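Local coordinates for viral structural protein 4 (Bombyx mori cytoplasmic polyhedrosis virus, PDB 6TZ0) that binds GTP through a P-loop domain and probably assists the viral RNA-dependent RNA polymerase, which it contacts, during transcription inside the capsid, at residues Y403-V406 with L407-T411; R469-Y472 with Y473-T477; N492-D495 with A496-R500. One frame throughout, in Å; residues are numbered along the deposited sequence.

In the fold
All three contacts are local and lie in the part of the chain with the parallel sheet of strands 378-381, 484-489, 347-353, 504-507 and 543-545, whose P-loop takes part in GTP binding. Along the chain they come in series: contact 1 on helix 403-408, contact 2 on helix 468-476, contact 3 in the loop between strands 484-489 and 504-507. Their centres are about 14 Å (contacts 1 and 2), about 11 Å (2 and 3) and about 20 Å (1 and 3) apart. Helix 468-476 sets Phe-471 against Val-406 and Tyr-472 against Ile-498. Contacts 2 and 3 also meet the polymerase chain, consistent with coupling between the nucleotide-binding domain and the polymerase.

Contact 1 of 3, residues Y403-V406 with L407-T411; sequences YDYV and LSLDT
Tyr-403 and Leu-407, one turn apart on helix 403-408, make the first of two i to i+4 apolar pairs. The side chains cross at a slant, and Leu-407 CD2 comes to 3.6 Å from Tyr-403 CE2 while CD1 lies near the phenol oxygen. In the second pair Leu-409 lays its CD1 methyl over one face of the Tyr-405 ring, a CH-pi contact 4.1 Å from the centroid and 26° off the normal. With chi1 at 174°, the Tyr-405 ring extends beside its own carbonyl carbon, toward the following turn, where this methyl can cover it.

The polar contacts are those of a helix that is ending. Leu-407 N bonds to Tyr-403 O at 2.9 Å and Ser-408 N to Asp-404 O at 2.9 Å. Leu-409, the first residue past the helix, bonds through N to Tyr-405 O at 3.0 Å, and weakly to Val-406 O.

Trp-389 of helix 385-393 packs on Val-406 and Leu-409, which face the protein interior, while Leu-407 lies on the exposed side. The chemistry implies a helix end with the Tyr-403, Asp-404 and Tyr-405 carbonyls engaged and each ring touched by a leucine methyl, Tyr-405 being also tied through its hydroxyl to Asn-393.

Contact 2 of 3, residues R469-Y472 with Y473-T477; sequences RNFY and YMVST
Asn-470 holds CG anti to the backbone N, with chi1 at -166°, which leans its amide along the helix toward the residue four places later, while the ring of Phe-471 stands out beside Val-475. Met-474 takes the other course: its chi1 of -67° puts CG beside its own N and next to the Asn-470 oxygen, and bends at chi2 and chi3 then fold the thioether round.

Asn-470 and Met-474 consequently run alongside each other in the same direction, with the amide oxygen Asn-470 OD1 3.3 Å from Met-474 CG. The same oxygen also approaches Tyr-473 CD2 at 3.8 Å, the amide being inclined to the ring. On another flank Val-475 sets CG2 over one face of the Phe-471 ring, a CH-pi contact 4.3 Å from the centroid and 16° off the normal, although the methyl is nearer the ring's border than its middle.

Main-chain bonds of the i to i+4 kind continue through the helix, among them Met-474 N to Asn-470 O at 2.9 Å. Near its end two hydroxyls fold back on carbonyls already used by an amide: Ser-476 OG gives a bond of 2.6 Å to Tyr-472 O, and Thr-477 OG1 one of 2.6 Å to Tyr-473 O. The hydroxyl and amide of Thr-477 come at the oxygen from the two sides of the carbonyl plane, and OG1 also sits over the centre of the Tyr-473 ring.

Helix 468-476 is packed between several elements. Phe-471 meets Trp-389 and Tyr-386 of helix 385-393, Tyr-472 rests on strands 484-489 and 378-381, and Tyr-473 lies against Ala-89 of the RNA-dependent RNA polymerase chain.

Contact 3 of 3, residues N492-D495 with A496-R500; sequences NAQD and ATIAR
In the loop joining strands 484-489 and 504-507 of the parallel sheet, the short 3-10 segment 492-494 runs on into a turn closed by an i to i+3 and an i to i+4 bond on Gln-494 O. It lies near the GTP-binding P-loop, the Gln-494 side chain being about 10 Å from that of Lys-359.

Ile-498 N comes almost straight in at the end of the carbonyl, 2.8 Å from Gln-494 O with an N-H...O angle of 174°, whereas Thr-497 N, at 3.0 Å from that oxygen, stands well above the carbonyl plane with the C=O...N angle closed to 108°. Two donors thus grip one oxygen just before the chain extends at Ile-498. Two residues earlier, Asp-495 N makes an i to i+3 bond of 3.2 Å to Asn-492 O.

Strand 347-353 lies beside the loop, Tyr-352 touching Gln-494 and Val-350 touching Ile-498. On the RNA-dependent RNA polymerase chain, Ile-361 packs on Ala-496 and Phe-94 makes a cation-pi contact with Arg-500.

Side-chain packing is led by Ile-498: its chi1 of -49° keeps CG1 beside its own N, 3.2 Å from Gln-494 O and 3.9 Å from Gln-494 CB.

Contact 1 of 3, residues Y403-V406 with L407-T411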
ATOM      1  N   TYR B 403      41.289   2.694  -0.027  1.00 39.72           N
ATOM      2  CA  TYR B 403      40.896   3.880  -0.781  1.00 39.72           C
ATOM      3  C   TYR B 403      42.082   4.540  -1.471  1.00 39.72           C
ATOM      4  O   TYR B 403      41.936   5.081  -2.570  1.00 39.72           O
ATOM      5  CB  TYR B 403      40.185   4.876   0.133  1.00 39.72           C
ATOM      6  CG  TYR B 403      39.898   6.194  -0.536  1.00 39.72           C
ATOM      7  CD1 TYR B 403      38.910   6.307  -1.504  1.00 39.72           C
ATOM      8  CD2 TYR B 403      40.624   7.329  -0.207  1.00 39.72           C
ATOM      9  CE1 TYR B 403      38.657   7.512  -2.123  1.00 39.72           C
ATOM     10  CE2 TYR B 403      40.380   8.530  -0.821  1.00 39.72           C
ATOM     11  CZ  TYR B 403      39.400   8.618  -1.777  1.00 39.72           C
ATOM     12  OH  TYR B 403      39.158   9.826  -2.382  1.00 39.72           O
ATOM     13  N   ASP B 404      43.265   4.492  -0.859  1.00 43.01           N
ATOM     14  CA  ASP B 404      44.427   5.101  -1.495  1.00 43.01           C
ATOM     15  C   ASP B 404      44.925   4.278  -2.679  1.00 43.01           C
ATOM     16  O   ASP B 404      45.403   4.847  -3.662  1.00 43.01           O
ATOM     17  CB  ASP B 404      45.536   5.325  -0.469  1.00 43.01           C
ATOM     18  CG  ASP B 404      45.956   4.052   0.248  1.00 43.01           C
ATOM     19  OD1 ASP B 404      45.309   2.999   0.076  1.00 43.01           O
ATOM     20  OD2 ASP B 404      46.961   4.108   0.987  1.00 43.01           O
ATOM     21  N   TYR B 405      44.768   2.954  -2.632  1.00 40.77           N
ATOM     22  CA  TYR B 405      45.162   2.109  -3.757  1.00 40.77           C
ATOM     23  C   TYR B 405      44.223   2.285  -4.946  1.00 40.77           C
ATOM     24  O   TYR B 405      44.671   2.453  -6.091  1.00 40.77           O
ATOM     25  CB  TYR B 405      45.211   0.649  -3.307  1.00 40.77           C
ATOM     26  CG  TYR B 405      45.476  -0.342  -4.413  1.00 40.77           C
ATOM     27  CD1 TYR B 405      46.696  -0.365  -5.070  1.00 40.77           C
ATOM     28  CD2 TYR B 405      44.527  -1.291  -4.760  1.00 40.77           C
ATOM     29  CE1 TYR B 405      46.948  -1.277  -6.073  1.00 40.77           C
ATOM     30  CE2 TYR B 405      44.771  -2.209  -5.760  1.00 40.77           C
ATOM     31  CZ  TYR B 405      45.981  -2.196  -6.412  1.00 40.77           C
ATOM     32  OH  TYR B 405      46.233  -3.111  -7.403  1.00 40.77           O
ATOM     33  N   VAL B 406      42.914   2.256  -4.686  1.00 40.83           N
ATOM     34  CA  VAL B 406      41.913   2.490  -5.721  1.00 40.83           C
ATOM     35  C   VAL B 406      42.032   3.909  -6.265  1.00 40.83           C
ATOM     36  O   VAL B 406      41.871   4.146  -7.468  1.00 40.83           O
ATOM     37  CB  VAL B 406      40.511   2.204  -5.149  1.00 40.83           C
ATOM     38  CG1 VAL B 406      39.419   2.529  -6.148  1.00 40.83           C
ATOM     39  CG2 VAL B 406      40.402   0.760  -4.729  1.00 40.83           C
ATOM     40  N   LEU B 407      42.374   4.860  -5.401  1.00 40.50           N
ATOM     41  CA  LEU B 407      42.565   6.237  -5.831  1.00 40.50           C
ATOM     42  C   LEU B 407      43.835   6.392  -6.657  1.00 40.50           C
ATOM     43  O   LEU B 407      43.896   7.245  -7.548  1.00 40.50           O
ATOM     44  CB  LEU B 407      42.599   7.138  -4.602  1.00 40.50           C
ATOM     45  CG  LEU B 407      42.523   8.640  -4.809  1.00 40.50           C
ATOM     46  CD1 LEU B 407      41.177   8.979  -5.398  1.00 40.50           C
ATOM     47  CD2 LEU B 407      42.723   9.356  -3.493  1.00 40.50           C
ATOM     48  N   SER B 408      44.855   5.578  -6.377  1.00 41.79           N
ATOM     49  CA  SER B 408      46.060   5.572  -7.193  1.00 41.79           C
ATOM     50  C   SER B 408      45.824   4.912  -8.540  1.00 41.79           C
ATOM     51  O   SER B 408      46.549   5.192  -9.501  1.00 41.79           O
ATOM     52  CB  SER B 408      47.182   4.850  -6.457  1.00 41.79           C
ATOM     53  OG  SER B 408      46.872   3.479  -6.310  1.00 41.79           O
ATOM     54  N   LEU B 409      44.838   4.021  -8.631  1.00 43.11           N
ATOM     55  CA  LEU B 409      44.517   3.424  -9.922  1.00 43.11           C
ATOM     56  C   LEU B 409      43.610   4.287 -10.789  1.00 43.11           C
ATOM     57  O   LEU B 409      43.312   3.885 -11.914  1.00 43.11           O
ATOM     58  CB  LEU B 409      43.867   2.054  -9.735  1.00 43.11           C
ATOM     59  CG  LEU B 409      44.767   0.935  -9.226  1.00 43.11           C
ATOM     60  CD1 LEU B 409      43.964  -0.325  -8.993  1.00 43.11           C
ATOM     61  CD2 LEU B 409      45.879   0.686 -10.212  1.00 43.11           C
ATOM     62  N   ASP B 410      43.171   5.454 -10.317  1.00 45.49           N
ATOM     63  CA  ASP B 410      42.283   6.317 -11.089  1.00 45.49           C
ATOM     64  C   ASP B 410      43.007   7.251 -12.032  1.00 45.49           C
ATOM     65  O   ASP B 410      42.429   8.274 -12.413  1.00 45.49           O
ATOM     66  CB  ASP B 410      41.400   7.155 -10.165  1.00 45.49           C
ATOM     67  CG  ASP B 410      40.258   6.375  -9.599  1.00 45.49           C
ATOM     68  OD1 ASP B 410      39.834   5.420 -10.269  1.00 45.49           O
ATOM     69  OD2 ASP B 410      39.772   6.730  -8.506  1.00 45.49           O
ATOM     70  N   THR B 411      44.237   6.963 -12.422  1.00 48.59           N
ATOM     71  CA  THR B 411      44.941   7.885 -13.289  1.00 48.59           C
ATOM     72  C   THR B 411      44.556   7.641 -14.745  1.00 48.59           C
ATOM     73  O   THR B 411      43.919   6.648 -15.093  1.00 48.59           O
ATOM     74  CB  THR B 411      46.449   7.761 -13.089  1.00 48.59           C
ATOM     75  OG1 THR B 411      46.881   6.452 -13.470  1.00 48.59           O
ATOM     76  CG2 THR B 411      46.793   7.992 -11.629  1.00 48.59           C
TER

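Contact 2 of 3, residues R469-Y472 with Y473-T477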
ATOM      1  N   ARG B 469      29.180  -4.346  -7.253  1.00 34.33           N
ATOM      2  CA  ARG B 469      28.426  -4.060  -6.039  1.00 34.33           C
ATOM      3  C   ARG B 469      29.290  -4.266  -4.800  1.00 34.33           C
ATOM      4  O   ARG B 469      29.314  -3.415  -3.902  1.00 34.33           O
ATOM      5  CB  ARG B 469      27.170  -4.936  -6.028  1.00 34.33           C
ATOM      6  CG  ARG B 469      26.164  -4.730  -4.905  1.00 34.33           C
ATOM      7  CD  ARG B 469      26.312  -5.825  -3.897  1.00 34.33           C
ATOM      8  NE  ARG B 469      25.367  -5.783  -2.786  1.00 34.33           N
ATOM      9  CZ  ARG B 469      24.219  -6.448  -2.750  1.00 34.33           C
ATOM     10  NH1 ARG B 469      23.862  -7.210  -3.769  1.00 34.33           N
ATOM     11  NH2 ARG B 469      23.435  -6.364  -1.684  1.00 34.33           N
ATOM     12  N   ASN B 470      30.066  -5.351  -4.774  1.00 36.35           N
ATOM     13  CA  ASN B 470      31.001  -5.569  -3.679  1.00 36.35           C
ATOM     14  C   ASN B 470      32.155  -4.579  -3.708  1.00 36.35           C
ATOM     15  O   ASN B 470      32.693  -4.241  -2.653  1.00 36.35           O
ATOM     16  CB  ASN B 470      31.571  -6.977  -3.734  1.00 36.35           C
ATOM     17  CG  ASN B 470      32.261  -7.375  -2.454  1.00 36.35           C
ATOM     18  OD1 ASN B 470      32.093  -6.741  -1.421  1.00 36.35           O
ATOM     19  ND2 ASN B 470      33.102  -8.387  -2.534  1.00 36.35           N
ATOM     20  N   PHE B 471      32.568  -4.137  -4.898  1.00 34.69           N
ATOM     21  CA  PHE B 471      33.621  -3.132  -5.009  1.00 34.69           C
ATOM     22  C   PHE B 471      33.219  -1.833  -4.330  1.00 34.69           C
ATOM     23  O   PHE B 471      33.957  -1.308  -3.488  1.00 34.69           O
ATOM     24  CB  PHE B 471      33.950  -2.885  -6.475  1.00 34.69           C
ATOM     25  CG  PHE B 471      34.947  -1.789  -6.697  1.00 34.69           C
ATOM     26  CD1 PHE B 471      36.285  -1.991  -6.445  1.00 34.69           C
ATOM     27  CD2 PHE B 471      34.541  -0.556  -7.179  1.00 34.69           C
ATOM     28  CE1 PHE B 471      37.198  -0.989  -6.660  1.00 34.69           C
ATOM     29  CE2 PHE B 471      35.449   0.450  -7.392  1.00 34.69           C
ATOM     30  CZ  PHE B 471      36.778   0.231  -7.139  1.00 34.69           C
ATOM     31  N   TYR B 472      32.038  -1.317  -4.654  1.00 34.64           N
ATOM     32  CA  TYR B 472      31.609  -0.089  -4.001  1.00 34.64           C
ATOM     33  C   TYR B 472      31.207  -0.312  -2.550  1.00 34.64           C
ATOM     34  O   TYR B 472      31.291   0.628  -1.754  1.00 34.64           O
ATOM     35  CB  TYR B 472      30.489   0.563  -4.810  1.00 34.64           C
ATOM     36  CG  TYR B 472      31.015   1.176  -6.082  1.00 34.64           C
ATOM     37  CD1 TYR B 472      31.614   2.423  -6.071  1.00 34.64           C
ATOM     38  CD2 TYR B 472      30.960   0.490  -7.285  1.00 34.64           C
ATOM     39  CE1 TYR B 472      32.121   2.980  -7.227  1.00 34.64           C
ATOM     40  CE2 TYR B 472      31.472   1.041  -8.449  1.00 34.64           C
ATOM     41  CZ  TYR B 472      32.042   2.289  -8.411  1.00 34.64           C
ATOM     42  OH  TYR B 472      32.550   2.849  -9.552  1.00 34.64           O
ATOM     43  N   TYR B 473      30.834  -1.538  -2.172  1.00 35.91           N
ATOM     44  CA  TYR B 473      30.611  -1.845  -0.762  1.00 35.91           C
ATOM     45  C   TYR B 473      31.907  -1.793   0.040  1.00 35.91           C
ATOM     46  O   TYR B 473      31.961  -1.185   1.113  1.00 35.91           O
ATOM     47  CB  TYR B 473      29.967  -3.221  -0.630  1.00 35.91           C
ATOM     48  CG  TYR B 473      29.777  -3.683   0.793  1.00 35.91           C
ATOM     49  CD1 TYR B 473      28.759  -3.168   1.579  1.00 35.91           C
ATOM     50  CD2 TYR B 473      30.618  -4.638   1.347  1.00 35.91           C
ATOM     51  CE1 TYR B 473      28.583  -3.592   2.879  1.00 35.91           C
ATOM     52  CE2 TYR B 473      30.452  -5.066   2.639  1.00 35.91           C
ATOM     53  CZ  TYR B 473      29.435  -4.541   3.401  1.00 35.91           C
ATOM     54  OH  TYR B 473      29.273  -4.975   4.692  1.00 35.91           O
ATOM     55  N   MET B 474      32.955  -2.448  -0.451  1.00 36.45           N
ATOM     56  CA  MET B 474      34.214  -2.511   0.274  1.00 36.45           C
ATOM     57  C   MET B 474      35.019  -1.226   0.174  1.00 36.45           C
ATOM     58  O   MET B 474      35.949  -1.036   0.961  1.00 36.45           O
ATOM     59  CB  MET B 474      35.060  -3.680  -0.228  1.00 36.45           C
ATOM     60  CG  MET B 474      34.504  -5.055   0.073  1.00 36.45           C
ATOM     61  SD  MET B 474      34.374  -5.413   1.827  1.00 36.45           S
ATOM     62  CE  MET B 474      36.103  -5.560   2.257  1.00 36.45           C
ATOM     63  N   VAL B 475      34.706  -0.352  -0.779  1.00 35.34           N
ATOM     64  CA  VAL B 475      35.318   0.972  -0.756  1.00 35.34           C
ATOM     65  C   VAL B 475      34.535   1.911   0.154  1.00 35.34           C
ATOM     66  O   VAL B 475      35.124   2.659   0.940  1.00 35.34           O
ATOM     67  CB  VAL B 475      35.456   1.525  -2.186  1.00 35.34           C
ATOM     68  CG1 VAL B 475      35.902   2.968  -2.171  1.00 35.34           C
ATOM     69  CG2 VAL B 475      36.466   0.711  -2.957  1.00 35.34           C
ATOM     70  N   SER B 476      33.202   1.851   0.112  1.00 37.10           N
ATOM     71  CA  SER B 476      32.390   2.802   0.862  1.00 37.10           C
ATOM     72  C   SER B 476      32.417   2.535   2.361  1.00 37.10           C
ATOM     73  O   SER B 476      32.372   3.478   3.156  1.00 37.10           O
ATOM     74  CB  SER B 476      30.952   2.762   0.359  1.00 37.10           C
ATOM     75  OG  SER B 476      30.905   3.091  -1.010  1.00 37.10           O
ATOM     76  N   THR B 477      32.475   1.269   2.769  1.00 38.43           N
ATOM     77  CA  THR B 477      32.458   0.914   4.180  1.00 38.43           C
ATOM     78  C   THR B 477      33.841   0.543   4.698  1.00 38.43           C
ATOM     79  O   THR B 477      33.962  -0.280   5.607  1.00 38.43           O
ATOM     80  CB  THR B 477      31.472  -0.224   4.440  1.00 38.43           C
ATOM     81  OG1 THR B 477      31.865  -1.382   3.697  1.00 38.43           O
ATOM     82  CG2 THR B 477      30.072   0.180   4.035  1.00 38.43           C
TER

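Contact 3 of 3, residues N492-D495 with A496-R500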
ATOM      1  N   ASN B 492      22.267   4.132 -15.750  1.00 28.04           N
ATOM      2  CA  ASN B 492      21.324   4.034 -14.642  1.00 28.04           C
ATOM      3  C   ASN B 492      21.199   2.639 -14.052  1.00 28.04           C
ATOM      4  O   ASN B 492      20.577   2.498 -12.997  1.00 28.04           O
ATOM      5  CB  ASN B 492      19.928   4.487 -15.067  1.00 28.04           C
ATOM      6  CG  ASN B 492      19.863   5.955 -15.374  1.00 28.04           C
ATOM      7  OD1 ASN B 492      19.504   6.349 -16.475  1.00 28.04           O
ATOM      8  ND2 ASN B 492      20.220   6.779 -14.402  1.00 28.04           N
ATOM      9  N   ALA B 493      21.745   1.606 -14.691  1.00 29.25           N
ATOM     10  CA  ALA B 493      21.668   0.279 -14.097  1.00 29.25           C
ATOM     11  C   ALA B 493      22.637   0.114 -12.937  1.00 29.25           C
ATOM     12  O   ALA B 493      22.534  -0.864 -12.195  1.00 29.25           O
ATOM     13  CB  ALA B 493      21.934  -0.795 -15.146  1.00 29.25           C
ATOM     14  N   GLN B 494      23.564   1.045 -12.763  1.00 30.26           N
ATOM     15  CA  GLN B 494      24.449   1.066 -11.614  1.00 30.26           C
ATOM     16  C   GLN B 494      23.788   1.631 -10.366  1.00 30.26           C
ATOM     17  O   GLN B 494      24.440   1.694  -9.325  1.00 30.26           O
ATOM     18  CB  GLN B 494      25.697   1.866 -11.962  1.00 30.26           C
ATOM     19  CG  GLN B 494      26.526   1.201 -13.024  1.00 30.26           C
ATOM     20  CD  GLN B 494      27.682   2.039 -13.473  1.00 30.26           C
ATOM     21  OE1 GLN B 494      27.831   3.180 -13.055  1.00 30.26           O
ATOM     22  NE2 GLN B 494      28.515   1.479 -14.330  1.00 30.26           N
ATOM     23  N   ASP B 495      22.514   2.021 -10.438  1.00 32.06           N
ATOM     24  CA  ASP B 495      21.787   2.460  -9.253  1.00 32.06           C
ATOM     25  C   ASP B 495      21.609   1.337  -8.247  1.00 32.06           C
ATOM     26  O   ASP B 495      21.514   1.593  -7.044  1.00 32.06           O
ATOM     27  CB  ASP B 495      20.422   3.008  -9.657  1.00 32.06           C
ATOM     28  CG  ASP B 495      20.518   4.318 -10.383  1.00 32.06           C
ATOM     29  OD1 ASP B 495      21.467   5.075 -10.106  1.00 32.06           O
ATOM     30  OD2 ASP B 495      19.646   4.593 -11.228  1.00 32.06           O
ATOM     31  N   ALA B 496      21.549   0.097  -8.716  1.00 32.96           N
ATOM     32  CA  ALA B 496      21.509  -1.064  -7.841  1.00 32.96           C
ATOM     33  C   ALA B 496      22.890  -1.480  -7.356  1.00 32.96           C
ATOM     34  O   ALA B 496      22.999  -2.436  -6.584  1.00 32.96           O
ATOM     35  CB  ALA B 496      20.846  -2.236  -8.566  1.00 32.96           C
ATOM     36  N   THR B 497      23.924  -0.790  -7.772  1.00 33.73           N
ATOM     37  CA  THR B 497      25.294  -1.245  -7.597  1.00 33.73           C
ATOM     38  C   THR B 497      26.186  -0.248  -6.871  1.00 33.73           C
ATOM     39  O   THR B 497      26.942  -0.651  -5.983  1.00 33.73           O
ATOM     40  CB  THR B 497      25.845  -1.576  -8.985  1.00 33.73           C
ATOM     41  OG1 THR B 497      25.081  -2.648  -9.549  1.00 33.73           O
ATOM     42  CG2 THR B 497      27.264  -1.993  -8.912  1.00 33.73           C
ATOM     43  N   ILE B 498      26.100   1.045  -7.207  1.00 32.45           N
ATOM     44  CA  ILE B 498      26.788   2.079  -6.439  1.00 32.45           C
ATOM     45  C   ILE B 498      26.150   2.129  -5.054  1.00 32.45           C
ATOM     46  O   ILE B 498      24.983   1.754  -4.879  1.00 32.45           O
ATOM     47  CB  ILE B 498      26.704   3.446  -7.150  1.00 32.45           C
ATOM     48  CG1 ILE B 498      27.089   3.344  -8.621  1.00 32.45           C
ATOM     49  CG2 ILE B 498      27.665   4.466  -6.555  1.00 32.45           C
ATOM     50  CD1 ILE B 498      28.482   2.924  -8.868  1.00 32.45           C
ATOM     51  N   ALA B 499      26.925   2.568  -4.060  1.00 33.17           N
ATOM     52  CA  ALA B 499      26.550   2.527  -2.655  1.00 33.17           C
ATOM     53  C   ALA B 499      25.274   3.323  -2.379  1.00 33.17           C
ATOM     54  O   ALA B 499      24.823   4.139  -3.181  1.00 33.17           O
ATOM     55  CB  ALA B 499      27.690   3.058  -1.787  1.00 33.17           C
ATOM     56  N   ARG B 500      24.698   3.049  -1.216  1.00 34.71           N
ATOM     57  CA  ARG B 500      23.345   3.474  -0.895  1.00 34.71           C
ATOM     58  C   ARG B 500      23.265   4.977  -0.647  1.00 34.71           C
ATOM     59  O   ARG B 500      23.872   5.508   0.287  1.00 34.71           O
ATOM     60  CB  ARG B 500      22.841   2.658   0.293  1.00 34.71           C
ATOM     61  CG  ARG B 500      23.816   2.517   1.437  1.00 34.71           C
ATOM     62  CD  ARG B 500      23.252   1.602   2.483  1.00 34.71           C
ATOM     63  NE  ARG B 500      23.099   0.238   2.000  1.00 34.71           N
ATOM     64  CZ  ARG B 500      22.372  -0.683   2.616  1.00 34.71           C
ATOM     65  NH1 ARG B 500      21.719  -0.374   3.724  1.00 34.71           N
ATOM     66  NH2 ARG B 500      22.286  -1.905   2.124  1.00 34.71           N
TER